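Local coordinates for putative general stress protein 26 (Jannaschia sp., PDB 2QEA) that is of unconfirmed function but probably acts as a flavin-binding oxidoreductase of the pyridoxamine 5'-phosphate oxidase-like family, at residues Ala3-Glu8 against Gly124-Thr129; Ser18-Ile23 against Leu29-Pro34; Trp45-Lys50 against Glu95-Val100; Ala103-Gly108 against Pro112-Leu117. All blocks are in the same frame, centred on the assembly; numbering follows the deposited sequence.

Contact 1. Residues Ala3-Glu8 against Gly124-Thr129; sequences ADLTHE and GEISIT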
loop_
_atom_site.group_PDB
_atom_site.type_symbol
_atom_site.label_atom_id
_atom_site.label_comp_id
_atom_site.label_asym_id
_atom_site.label_seq_id
_atom_site.Cartn_x
_atom_site.Cartn_y
_atom_site.Cartn_z
ATOM N N ALA A 3 -6.734 19.825 9.636
ATOM C CA ALA A 3 -7.454 20.146 8.388
ATOM C C ALA A 3 -6.511 20.290 7.179
ATOM O O ALA A 3 -6.860 19.865 6.075
ATOM C CB ALA A 3 -8.294 21.421 8.558
ATOM N N ASP A 4 -5.329 20.878 7.403
ATOM C CA ASP A 4 -4.303 21.057 6.352
ATOM C C ASP A 4 -3.752 19.718 5.845
ATOM O O ASP A 4 -3.536 19.554 4.639
ATOM C CB ASP A 4 -3.138 21.934 6.848
ATOM C CG ASP A 4 -3.566 23.357 7.213
ATOM O OD1 ASP A 4 -2.691 24.137 7.645
ATOM O OD2 ASP A 4 -4.764 23.704 7.082
ATOM N N LEU A 5 -3.528 18.780 6.772
ATOM C CA LEU A 5 -3.061 17.422 6.437
ATOM C C LEU A 5 -4.174 16.631 5.720
ATOM O O LEU A 5 -3.874 15.810 4.849
ATOM C CB LEU A 5 -2.547 16.693 7.693
ATOM C CG LEU A 5 -1.716 15.408 7.532
ATOM C CD1 LEU A 5 -0.855 15.153 8.766
ATOM C CD2 LEU A 5 -2.570 14.187 7.229
ATOM N N THR A 6 -5.440 16.884 6.085
ATOM C CA THR A 6 -6.606 16.263 5.431
ATOM C C THR A 6 -6.740 16.761 3.985
ATOM O O THR A 6 -6.941 15.953 3.079
ATOM C CB THR A 6 -7.939 16.565 6.171
ATOM O OG1 THR A 6 -7.794 16.305 7.570
ATOM C CG2 THR A 6 -9.077 15.712 5.612
ATOM N N HIS A 7 -6.650 18.083 3.788
ATOM C CA HIS A 7 -6.702 18.692 2.441
ATOM C C HIS A 7 -5.604 18.136 1.525
ATOM O O HIS A 7 -5.874 17.832 0.365
ATOM C CB HIS A 7 -6.611 20.229 2.487
ATOM C CG HIS A 7 -7.857 20.903 2.977
ATOM N ND1 HIS A 7 -7.946 21.503 4.216
ATOM C CD2 HIS A 7 -9.064 21.079 2.388
ATOM C CE1 HIS A 7 -9.153 22.016 4.371
ATOM N NE2 HIS A 7 -9.852 21.772 3.276
ATOM N N GLU A 8 -4.393 17.986 2.069
ATOM C CA GLU A 8 -3.241 17.444 1.330
ATOM C C GLU A 8 -3.399 15.956 0.974
ATOM O O GLU A 8 -2.849 15.511 -0.038
ATOM C CB GLU A 8 -1.938 17.674 2.118
ATOM C CG GLU A 8 -0.623 17.404 1.360
ATOM C CD GLU A 8 -0.380 18.331 0.172
ATOM O OE1 GLU A 8 -1.099 19.336 0.002
ATOM O OE2 GLU A 8 0.560 18.068 -0.599
ATOM N N GLY A 124 -8.117 7.824 9.911
ATOM C CA GLY A 124 -6.906 7.114 9.493
ATOM C C GLY A 124 -5.600 7.771 9.891
ATOM O O GLY A 124 -5.575 8.974 10.163
ATOM N N GLU A 125 -4.529 6.972 9.936
ATOM C CA GLU A 125 -3.190 7.468 10.247
ATOM C C GLU A 125 -2.531 7.724 8.897
ATOM O O GLU A 125 -2.290 6.779 8.144
ATOM C CB GLU A 125 -2.392 6.481 11.102
ATOM C CG GLU A 125 -1.104 7.100 11.668
ATOM C CD GLU A 125 -0.408 6.266 12.744
ATOM O OE1 GLU A 125 -0.976 5.263 13.232
ATOM O OE2 GLU A 125 0.726 6.642 13.120
ATOM N N ILE A 126 -2.264 9.003 8.608
ATOM C CA ILE A 126 -1.736 9.475 7.325
ATOM C C ILE A 126 -0.332 10.066 7.463
ATOM O O ILE A 126 -0.072 10.799 8.413
ATOM C CB ILE A 126 -2.663 10.604 6.755
ATOM C CG1 ILE A 126 -4.102 10.099 6.548
ATOM C CG2 ILE A 126 -2.118 11.176 5.436
ATOM C CD1 ILE A 126 -5.084 11.195 6.171
ATOM N N SER A 127 0.551 9.739 6.514
ATOM C CA SER A 127 1.899 10.320 6.414
ATOM C C SER A 127 2.024 11.017 5.053
ATOM O O SER A 127 1.641 10.452 4.024
ATOM C CB SER A 127 2.999 9.275 6.558
ATOM O OG SER A 127 3.000 8.709 7.851
ATOM N N ILE A 128 2.535 12.248 5.080
ATOM C CA ILE A 128 2.759 13.090 3.906
ATOM C C ILE A 128 4.265 13.362 3.885
ATOM O O ILE A 128 4.781 13.901 4.863
ATOM C CB ILE A 128 1.968 14.423 4.050
ATOM C CG1 ILE A 128 0.452 14.174 4.129
ATOM C CG2 ILE A 128 2.252 15.382 2.913
ATOM C CD1 ILE A 128 -0.157 13.540 2.896
ATOM N N THR A 129 4.961 12.971 2.811
ATOM C CA THR A 129 6.425 13.176 2.680
ATOM C C THR A 129 6.821 13.820 1.353
ATOM O O THR A 129 6.051 13.825 0.398
ATOM C CB THR A 129 7.223 11.848 2.807
ATOM O OG1 THR A 129 7.021 11.034 1.644
ATOM C CG2 THR A 129 6.826 11.076 4.064
#
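Leu5, on the N-terminal helix 2-13, is the first residue of Ala3-Glu8 to meet the long strand 114-129, and it does so through its branched end. Its CG stands anti to the backbone N (chi1 -166°), which carries CD2 down onto Ile126. There CD2 lies 3.5 Å from Ile126 CG2 and 3.6 Å from Ile126 CB, the two side chains running past each other in opposite senses. The same leucine brings its CG to 4.2 Å from Ile128 CG1, so it spans both isoleucines on this face of the strand. Ala156 of strand 153-159 also packs against Leu5. One helical turn further on, Glu8 points at the strand and applies its aliphatic part: CG is 3.8 Å from Ile128 CG2. A bend at chi2 (64°) then turns the carboxylate back from this apolar patch, and OE2 forms a salt bridge with Arg12. The segment axes pass 9.4 Å apart at 75°, so the helix lies steeply across the strand. Glu125 and Ser127 face away from it, packing on Ile30 and Pro31 of the second subunit. The direct contact between the two segments is hydrocarbon, without a hydrogen bond; Arg12, just beyond Ala3-Glu8, adds a polar link by donating through NH1 to Thr129 O. Glu8 OE1 and OD2 of the calcium ligand Asp11 are like charges near each other, a repulsion that Arg12, and perhaps the calcium ion about 8 Å from the Glu8 side chain, would probably offset.

Contact 2. Residues Ser18-Ile23 against Leu29-Pro34; sequences SGMLGI and LIPMSP
Gly19 and Met32 form the first bonded pair of an antiparallel beta hairpin, strand 19-23 followed by strand 30-32, within what is probably the split barrel of flavin-binding relatives. Gly19 N donates to Met32 O at 2.9 Å, and Met32 N returns a straighter bond to Gly19 O at 2.7 Å (166° at the hydrogen). Two residues on, Leu21 N reaches Ile30 O at 2.9 Å and Ile30 N reaches Leu21 O at 3.0 Å. Between these pairs, Met20 faces Pro31 as a non-hydrogen-bonded pair, a position where the missing N-H of proline costs no cross-strand bond. The Met20 and Gly22 backbones pair instead with Val68 and Gln66 of strand 63-71, so strand 19-23 is bonded along both edges. CA-H groups supplement the carbonyls: Ile30 O also receives Met20 CA, and Gly19 O receives Pro31 CA. The second subunit supplies the acceptors at the hairpin's margins, Asp79 for Leu29 N and Asp72 for Ser18 OG. The side chains separate onto two faces. Met20, a selenomethionine bent at chi2 and chi3, folds over the partner strand, with SE 3.7 Å from Pro31 N, while its CB packs 4.0 Å from Leu29 CB. The Leu29 side chain carries on along strand 19-23, bringing CD2 to 3.6 Å from Gly22 N. Leu21 and the selenomethionine Met32 share the other face with Leu54, and there Leu21 CB lies 3.7 Å from Met32 CG.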
loop_
_atom_site.group_PDB
_atom_site.type_symbol
_atom_site.label_atom_id
_atom_site.label_comp_id
_atom_site.label_asym_id
_atom_site.label_seq_id
_atom_site.Cartn_x
_atom_site.Cartn_y
_atom_site.Cartn_z
ATOM N N SER A 18 -2.974 3.103 -7.524
ATOM C CA SER A 18 -3.434 1.898 -6.823
ATOM C C SER A 18 -3.567 2.060 -5.310
ATOM O O SER A 18 -2.941 2.928 -4.695
ATOM C CB SER A 18 -2.474 0.738 -7.102
ATOM O OG SER A 18 -2.355 0.489 -8.492
ATOM N N GLY A 19 -4.392 1.191 -4.733
ATOM C CA GLY A 19 -4.638 1.124 -3.293
ATOM C C GLY A 19 -5.159 -0.257 -2.929
ATOM O O GLY A 19 -5.631 -0.988 -3.801
HETATM N N MSE A 20 -5.074 -0.603 -1.646
HETATM C CA MSE A 20 -5.473 -1.923 -1.142
HETATM C C MSE A 20 -6.791 -1.790 -0.379
HETATM O O MSE A 20 -6.812 -1.235 0.724
HETATM C CB MSE A 20 -4.359 -2.493 -0.262
HETATM C CG MSE A 20 -3.022 -2.652 -0.981
HETATM SE SE MSE A 20 -3.026 -4.050 -2.323
HETATM C CE MSE A 20 -3.196 -5.602 -1.148
ATOM N N LEU A 21 -7.874 -2.303 -0.975
ATOM C CA LEU A 21 -9.241 -2.188 -0.434
ATOM C C LEU A 21 -9.783 -3.508 0.111
ATOM O O LEU A 21 -9.439 -4.582 -0.386
ATOM C CB LEU A 21 -10.173 -1.684 -1.540
ATOM C CG LEU A 21 -11.639 -1.356 -1.229
ATOM C CD1 LEU A 21 -11.764 -0.270 -0.166
ATOM C CD2 LEU A 21 -12.342 -0.931 -2.511
ATOM N N GLY A 22 -10.655 -3.410 1.115
ATOM C CA GLY A 22 -11.269 -4.587 1.727
ATOM C C GLY A 22 -12.353 -4.281 2.750
ATOM O O GLY A 22 -12.362 -3.200 3.348
ATOM N N ILE A 23 -13.265 -5.240 2.926
ATOM C CA ILE A 23 -14.358 -5.162 3.905
ATOM C C ILE A 23 -13.810 -5.788 5.186
ATOM O O ILE A 23 -13.188 -6.852 5.127
ATOM C CB ILE A 23 -15.623 -5.926 3.421
ATOM C CG1 ILE A 23 -16.121 -5.350 2.088
ATOM C CG2 ILE A 23 -16.733 -5.858 4.466
ATOM C CD1 ILE A 23 -17.305 -6.072 1.497
ATOM N N LEU A 29 -6.964 -7.740 1.992
ATOM C CA LEU A 29 -7.024 -6.552 1.132
ATOM C C LEU A 29 -6.521 -6.919 -0.271
ATOM O O LEU A 29 -5.552 -7.677 -0.396
ATOM C CB LEU A 29 -6.171 -5.412 1.702
ATOM C CG LEU A 29 -6.473 -4.902 3.118
ATOM C CD1 LEU A 29 -5.359 -3.976 3.595
ATOM C CD2 LEU A 29 -7.824 -4.204 3.177
ATOM N N ILE A 30 -7.188 -6.390 -1.305
ATOM C CA ILE A 30 -6.833 -6.625 -2.721
ATOM C C ILE A 30 -6.565 -5.290 -3.437
ATOM O O ILE A 30 -7.149 -4.269 -3.048
ATOM C CB ILE A 30 -7.926 -7.445 -3.476
ATOM C CG1 ILE A 30 -9.281 -6.712 -3.529
ATOM C CG2 ILE A 30 -8.082 -8.820 -2.827
ATOM C CD1 ILE A 30 -10.337 -7.439 -4.350
ATOM N N PRO A 31 -5.708 -5.294 -4.490
ATOM C CA PRO A 31 -5.420 -4.045 -5.209
ATOM C C PRO A 31 -6.612 -3.522 -6.033
ATOM O O PRO A 31 -7.244 -4.298 -6.756
ATOM C CB PRO A 31 -4.248 -4.428 -6.122
ATOM C CG PRO A 31 -4.418 -5.869 -6.355
ATOM C CD PRO A 31 -4.957 -6.426 -5.073
HETATM N N MSE A 32 -6.915 -2.229 -5.878
HETATM C CA MSE A 32 -8.000 -1.528 -6.594
HETATM C C MSE A 32 -7.507 -0.155 -7.067
HETATM O O MSE A 32 -6.535 0.368 -6.522
HETATM C CB MSE A 32 -9.206 -1.327 -5.674
HETATM C CG MSE A 32 -9.828 -2.602 -5.135
HETATM SE SE MSE A 32 -10.660 -3.685 -6.514
HETATM C CE MSE A 32 -12.192 -2.536 -6.888
ATOM N N SER A 33 -8.190 0.418 -8.062
ATOM C CA SER A 33 -7.840 1.731 -8.633
ATOM C C SER A 33 -8.737 2.842 -8.068
ATOM O O SER A 33 -9.886 2.967 -8.505
ATOM C CB SER A 33 -7.950 1.699 -10.163
ATOM O OG SER A 33 -6.994 0.816 -10.718
ATOM N N PRO A 34 -8.224 3.658 -7.107
ATOM C CA PRO A 34 -9.061 4.732 -6.556
ATOM C C PRO A 34 -9.227 5.891 -7.547
ATOM O O PRO A 34 -8.242 6.337 -8.149
ATOM C CB PRO A 34 -8.281 5.180 -5.317
ATOM C CG PRO A 34 -6.867 4.934 -5.673
ATOM C CD PRO A 34 -6.882 3.668 -6.485
#

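Contact 3. Residues Trp45-Lys50 against Glu95-Val100; sequences WFITAK and EFWSFV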
loop_
_atom_site.group_PDB
_atom_site.type_symbol
_atom_site.label_atom_id
_atom_site.label_comp_id
_atom_site.label_asym_id
_atom_site.label_seq_id
_atom_site.Cartn_x
_atom_site.Cartn_y
_atom_site.Cartn_z
ATOM N N TRP A 45 -13.809 6.557 -5.044
ATOM C CA TRP A 45 -14.636 5.748 -5.953
ATOM C C TRP A 45 -13.854 4.626 -6.642
ATOM O O TRP A 45 -12.684 4.812 -6.991
ATOM C CB TRP A 45 -15.277 6.656 -7.005
ATOM C CG TRP A 45 -16.054 7.797 -6.407
ATOM C CD1 TRP A 45 -15.561 9.003 -5.988
ATOM C CD2 TRP A 45 -17.458 7.831 -6.150
ATOM N NE1 TRP A 45 -16.575 9.791 -5.500
ATOM C CE2 TRP A 45 -17.752 9.097 -5.584
ATOM C CE3 TRP A 45 -18.503 6.917 -6.347
ATOM C CZ2 TRP A 45 -19.053 9.474 -5.212
ATOM C CZ3 TRP A 45 -19.796 7.288 -5.978
ATOM C CH2 TRP A 45 -20.060 8.559 -5.415
ATOM N N PHE A 46 -14.512 3.472 -6.823
ATOM C CA PHE A 46 -13.929 2.289 -7.485
ATOM C C PHE A 46 -14.925 1.659 -8.464
ATOM O O PHE A 46 -16.106 1.535 -8.141
ATOM C CB PHE A 46 -13.531 1.216 -6.462
ATOM C CG PHE A 46 -12.628 1.710 -5.369
ATOM C CD1 PHE A 46 -11.238 1.674 -5.517
ATOM C CD2 PHE A 46 -13.170 2.202 -4.175
ATOM C CE1 PHE A 46 -10.393 2.134 -4.490
ATOM C CE2 PHE A 46 -12.344 2.663 -3.147
ATOM C CZ PHE A 46 -10.952 2.631 -3.300
ATOM N N ILE A 47 -14.438 1.270 -9.645
ATOM C CA ILE A 47 -15.230 0.580 -10.671
ATOM C C ILE A 47 -14.796 -0.889 -10.611
ATOM O O ILE A 47 -13.615 -1.188 -10.814
ATOM C CB ILE A 47 -14.984 1.161 -12.085
ATOM C CG1 ILE A 47 -15.377 2.644 -12.134
ATOM C CG2 ILE A 47 -15.780 0.384 -13.134
ATOM C CD1 ILE A 47 -15.129 3.313 -13.476
ATOM N N THR A 48 -15.744 -1.786 -10.320
ATOM C CA THR A 48 -15.485 -3.232 -10.206
ATOM C C THR A 48 -16.609 -4.077 -10.828
ATOM O O THR A 48 -17.617 -3.539 -11.293
ATOM C CB THR A 48 -15.271 -3.625 -8.722
ATOM O OG1 THR A 48 -14.866 -4.999 -8.626
ATOM C CG2 THR A 48 -16.541 -3.393 -7.896
ATOM N N ALA A 49 -16.399 -5.395 -10.856
ATOM C CA ALA A 49 -17.363 -6.357 -11.404
ATOM C C ALA A 49 -18.379 -6.777 -10.333
ATOM O O ALA A 49 -18.024 -6.866 -9.155
ATOM C CB ALA A 49 -16.637 -7.584 -11.948
ATOM N N LYS A 50 -19.630 -7.026 -10.743
ATOM C CA LYS A 50 -20.698 -7.482 -9.816
ATOM C C LYS A 50 -20.419 -8.859 -9.190
ATOM O O LYS A 50 -20.833 -9.113 -8.058
ATOM C CB LYS A 50 -22.084 -7.503 -10.486
ATOM C CG LYS A 50 -22.688 -6.133 -10.755
ATOM C CD LYS A 50 -24.157 -6.249 -11.164
ATOM C CE LYS A 50 -24.772 -4.885 -11.473
ATOM N NZ LYS A 50 -26.160 -5.000 -11.994
ATOM N N GLU A 95 -18.089 10.439 -14.654
ATOM C CA GLU A 95 -16.916 11.283 -14.348
ATOM C C GLU A 95 -15.624 10.468 -14.208
ATOM O O GLU A 95 -14.585 10.867 -14.740
ATOM C CB GLU A 95 -17.144 12.090 -13.055
ATOM C CG GLU A 95 -16.052 13.140 -12.718
ATOM C CD GLU A 95 -16.188 13.725 -11.315
ATOM O OE1 GLU A 95 -17.309 13.747 -10.762
ATOM O OE2 GLU A 95 -15.158 14.169 -10.764
ATOM N N PHE A 96 -15.703 9.346 -13.488
ATOM C CA PHE A 96 -14.542 8.473 -13.224
ATOM C C PHE A 96 -14.324 7.305 -14.208
ATOM O O PHE A 96 -13.430 6.479 -13.988
ATOM C CB PHE A 96 -14.606 7.973 -11.773
ATOM C CG PHE A 96 -14.643 9.090 -10.762
ATOM C CD1 PHE A 96 -13.591 10.016 -10.692
ATOM C CD2 PHE A 96 -15.720 9.232 -9.880
ATOM C CE1 PHE A 96 -13.615 11.071 -9.768
ATOM C CE2 PHE A 96 -15.758 10.285 -8.948
ATOM C CZ PHE A 96 -14.701 11.204 -8.887
ATOM N N TRP A 97 -15.102 7.257 -15.296
ATOM C CA TRP A 97 -14.960 6.217 -16.322
ATOM C C TRP A 97 -13.754 6.561 -17.208
ATOM O O TRP A 97 -13.549 7.733 -17.544
ATOM C CB TRP A 97 -16.233 6.106 -17.166
ATOM C CG TRP A 97 -16.271 4.902 -18.030
ATOM C CD1 TRP A 97 -15.979 4.841 -19.356
ATOM C CD2 TRP A 97 -16.608 3.569 -17.626
ATOM N NE1 TRP A 97 -16.125 3.557 -19.813
ATOM C CE2 TRP A 97 -16.510 2.750 -18.776
ATOM C CE3 TRP A 97 -16.996 2.984 -16.407
ATOM C CZ2 TRP A 97 -16.774 1.367 -18.746
ATOM C CZ3 TRP A 97 -17.265 1.601 -16.373
ATOM C CH2 TRP A 97 -17.146 0.811 -17.541
ATOM N N SER A 98 -12.983 5.537 -17.586
ATOM C CA SER A 98 -11.761 5.697 -18.397
ATOM C C SER A 98 -11.624 4.646 -19.505
ATOM O O SER A 98 -12.441 3.723 -19.606
ATOM C CB SER A 98 -10.536 5.631 -17.474
ATOM O OG SER A 98 -10.441 4.371 -16.829
ATOM N N PHE A 99 -10.596 4.827 -20.342
ATOM C CA PHE A 99 -10.238 3.886 -21.426
ATOM C C PHE A 99 -9.891 2.476 -20.895
ATOM O O PHE A 99 -10.089 1.487 -21.602
ATOM C CB PHE A 99 -9.082 4.438 -22.302
ATOM C CG PHE A 99 -7.720 4.424 -21.627
ATOM C CD1 PHE A 99 -6.819 3.375 -21.863
ATOM C CD2 PHE A 99 -7.338 5.450 -20.754
ATOM C CE1 PHE A 99 -5.556 3.347 -21.235
ATOM C CE2 PHE A 99 -6.080 5.431 -20.119
ATOM C CZ PHE A 99 -5.186 4.378 -20.362
ATOM N N VAL A 100 -9.350 2.411 -19.671
ATOM C CA VAL A 100 -9.039 1.141 -18.993
ATOM C C VAL A 100 -10.345 0.398 -18.671
ATOM O O VAL A 100 -10.437 -0.806 -18.919
ATOM C CB VAL A 100 -8.189 1.351 -17.696
ATOM C CG1 VAL A 100 -7.950 0.030 -16.966
ATOM C CG2 VAL A 100 -6.853 2.001 -18.030
#
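Phe96, Ile47 and Trp45 bury most of the surface here, with Trp97 completing the set. The Phe96 ring lies in an offset stack against the five-membered ring of Trp45, their centroids 4.6 Å apart and the planes inclined by 26°. CE2 of Phe96 does the closest touching, over one face of the indole and 3.2 Å from Trp45 CD1; CD2 of Phe96 approaches Trp45 CB at 3.9 Å. The two side chains cross at about a right angle while their rings overlap. Ile47, two residues along the strand and on the same side of it, sends its extended branch across to the backbone and to the next aromatic residue. Its CD1 is 3.6 Å from Phe96 O and 3.5 Å from Trp97 CE3, while CG2 of Ile47 lies 3.8 Å from Trp97 CZ3. No hydrogen bond spans the two segments, so the join is entirely one of van der Waals and ring contact. A serine in place of Trp45 would probably leave the Phe96 ring without its stacking partner and open a gap beside the strand. Glu95, through CD, lies over one face of the Phe96 ring within its own segment. Phe96 itself comes just after helix 90-95, and the link to helix 99-104 thus rides on strand 44-49, with Trp45 also touching Lys118 of strand 114-129, Trp97 reaching Val114 of that strand, and Phe99 and Val100 packing on Ile140 and Phe136 of the second subunit.

Contact 4. Residues Ala103-Gly108 against Pro112-Leu117; sequences AWFDGG and PDVCLL
Phe105, where the chain leaves helix 99-104, stands across from Val114, the first residue of strand 114-129, their CA atoms 7.0 Å apart. From Phe105 the backbone makes a type I beta turn to Gly108, closed by a weak bond of 3.4 Å between Gly108 N and Phe105 O. Gly108 has a positive phi (69°), which favours glycine. The carboxylate of Asp111 ties the two segments together from the loop between them, accepting Gly107 N on OD2 and Asp113 N on OD1. This is the helix-to-strand connection that feeds the long strand of the antiparallel sheet, probably a split barrel as in flavin-binding relatives, where the 114-129 strand runs beside strands 44-49 and 76-87. The side-chain contact is a CH-pi interaction: Val114 CG2 sits over one face of the Phe105 ring, 3.7 Å from its centroid and 25° off the normal. It is displaced toward the CG side of the ring, with Phe105 CG at 3.4 Å. A chi1 of 170° sets Val114 CG1 anti to the backbone N and leaves CG2 as the methyl turned onto the ring. A glycine in place of Phe105 would probably deprive the Val114 methyl of its aromatic cover and open a gap beside Ile47 and Trp97, which also touch this ring. Farther along the same ring, Phe105 CE1 lies 3.8 Å from Asp113 O and 4.1 Å from Asp113 CB.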
loop_
_atom_site.group_PDB
_atom_site.type_symbol
_atom_site.label_atom_id
_atom_site.label_comp_id
_atom_site.label_asym_id
_atom_site.label_seq_id
_atom_site.Cartn_x
_atom_site.Cartn_y
_atom_site.Cartn_z
ATOM N N ALA A 103 -11.849 -1.578 -21.524
ATOM C CA ALA A 103 -11.171 -2.858 -21.775
ATOM C C ALA A 103 -11.772 -3.994 -20.937
ATOM O O ALA A 103 -12.059 -5.071 -21.468
ATOM C CB ALA A 103 -9.669 -2.735 -21.506
ATOM N N TRP A 104 -11.958 -3.741 -19.638
ATOM C CA TRP A 104 -12.550 -4.724 -18.709
ATOM C C TRP A 104 -14.041 -5.004 -18.956
ATOM O O TRP A 104 -14.469 -6.157 -18.849
ATOM C CB TRP A 104 -12.333 -4.307 -17.242
ATOM C CG TRP A 104 -10.933 -4.524 -16.766
ATOM C CD1 TRP A 104 -9.877 -3.665 -16.882
ATOM C CD2 TRP A 104 -10.435 -5.685 -16.096
ATOM N NE1 TRP A 104 -8.746 -4.221 -16.325
ATOM C CE2 TRP A 104 -9.059 -5.461 -15.832
ATOM C CE3 TRP A 104 -11.017 -6.901 -15.688
ATOM C CZ2 TRP A 104 -8.250 -6.412 -15.175
ATOM C CZ3 TRP A 104 -10.213 -7.852 -15.033
ATOM C CH2 TRP A 104 -8.842 -7.598 -14.785
ATOM N N PHE A 105 -14.807 -3.956 -19.275
ATOM C CA PHE A 105 -16.256 -4.048 -19.522
ATOM C C PHE A 105 -16.566 -3.664 -20.976
ATOM O O PHE A 105 -16.663 -2.477 -21.308
ATOM C CB PHE A 105 -17.008 -3.163 -18.521
ATOM C CG PHE A 105 -16.692 -3.491 -17.090
ATOM C CD1 PHE A 105 -17.340 -4.548 -16.447
ATOM C CD2 PHE A 105 -15.722 -2.767 -16.388
ATOM C CE1 PHE A 105 -17.039 -4.874 -15.116
ATOM C CE2 PHE A 105 -15.409 -3.081 -15.059
ATOM C CZ PHE A 105 -16.069 -4.136 -14.423
ATOM N N ASP A 106 -16.710 -4.683 -21.830
ATOM C CA ASP A 106 -16.981 -4.502 -23.279
ATOM C C ASP A 106 -18.247 -3.705 -23.658
ATOM O O ASP A 106 -18.300 -3.138 -24.755
ATOM C CB ASP A 106 -16.958 -5.855 -24.037
ATOM C CG ASP A 106 -18.011 -6.853 -23.540
ATOM O OD1 ASP A 106 -18.462 -6.750 -22.377
ATOM O OD2 ASP A 106 -18.367 -7.764 -24.316
ATOM N N GLY A 107 -19.239 -3.660 -22.761
ATOM C CA GLY A 107 -20.494 -2.921 -22.972
ATOM C C GLY A 107 -20.550 -1.488 -22.452
ATOM O O GLY A 107 -21.643 -0.994 -22.158
ATOM N N GLY A 108 -19.397 -0.818 -22.341
ATOM C CA GLY A 108 -19.325 0.564 -21.844
ATOM C C GLY A 108 -19.647 0.685 -20.363
ATOM O O GLY A 108 -19.553 -0.301 -19.622
ATOM N N PRO A 112 -23.968 -4.804 -17.861
ATOM C CA PRO A 112 -24.585 -5.501 -16.710
ATOM C C PRO A 112 -23.644 -5.844 -15.551
ATOM O O PRO A 112 -24.078 -5.811 -14.404
ATOM C CB PRO A 112 -25.146 -6.790 -17.331
ATOM C CG PRO A 112 -24.385 -6.972 -18.587
ATOM C CD PRO A 112 -24.139 -5.592 -19.096
ATOM N N ASP A 113 -22.382 -6.152 -15.857
ATOM C CA ASP A 113 -21.380 -6.502 -14.838
ATOM C C ASP A 113 -20.763 -5.306 -14.094
ATOM O O ASP A 113 -20.148 -5.517 -13.053
ATOM C CB ASP A 113 -20.253 -7.355 -15.452
ATOM C CG ASP A 113 -20.757 -8.660 -16.078
ATOM O OD1 ASP A 113 -21.956 -8.998 -15.939
ATOM O OD2 ASP A 113 -19.939 -9.353 -16.722
ATOM N N VAL A 114 -20.913 -4.078 -14.610
ATOM C CA VAL A 114 -20.333 -2.878 -13.968
ATOM C C VAL A 114 -20.982 -2.585 -12.608
ATOM O O VAL A 114 -22.197 -2.708 -12.458
ATOM C CB VAL A 114 -20.397 -1.623 -14.897
ATOM C CG1 VAL A 114 -20.021 -0.336 -14.156
ATOM C CG2 VAL A 114 -19.475 -1.809 -16.072
ATOM N N CYS A 115 -20.140 -2.214 -11.638
ATOM C CA CYS A 115 -20.544 -1.915 -10.263
ATOM C C CYS A 115 -19.678 -0.789 -9.682
ATOM O O CYS A 115 -18.470 -0.975 -9.503
ATOM C CB CYS A 115 -20.400 -3.182 -9.414
ATOM S SG CYS A 115 -20.690 -2.975 -7.659
ATOM N N LEU A 116 -20.292 0.364 -9.403
ATOM C CA LEU A 116 -19.598 1.520 -8.819
ATOM C C LEU A 116 -19.623 1.389 -7.293
ATOM O O LEU A 116 -20.703 1.278 -6.706
ATOM C CB LEU A 116 -20.273 2.832 -9.246
ATOM C CG LEU A 116 -19.682 4.175 -8.787
ATOM C CD1 LEU A 116 -18.257 4.366 -9.293
ATOM C CD2 LEU A 116 -20.561 5.328 -9.251
ATOM N N LEU A 117 -18.437 1.386 -6.673
ATOM C CA LEU A 117 -18.279 1.321 -5.214
ATOM C C LEU A 117 -17.809 2.683 -4.685
ATOM O O LEU A 117 -16.975 3.337 -5.317
ATOM C CB LEU A 117 -17.283 0.230 -4.811
ATOM C CG LEU A 117 -17.623 -1.228 -5.139
ATOM C CD1 LEU A 117 -16.502 -2.131 -4.658
ATOM C CD2 LEU A 117 -18.952 -1.665 -4.525
#

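Overall arrangement
Contacts 3 and 4 have centres about 7 Å apart and are joined by two probable backbone hydrogen bonds, Phe46 O to Leu117 N and Lys50 N to Asp113 O, each 2.8 Å long, which place strand 44-49 alongside strand 114-129. Contact 2, centred about 13 Å from contact 3, meets it through the Phe46 ring, packed against Leu21, Met32 and Pro34. Contact 1 uses the other end of strand 114-129, its centre about 32 Å from that of contact 4. Calcium is the one ligand present: side chains of contacts 1 and 3 (Glu8, Phe96) come within about 8 and 9 Å of a bound ion. No flavin is seen, so no contact can be tied to a flavin site. All four also touch the second subunit.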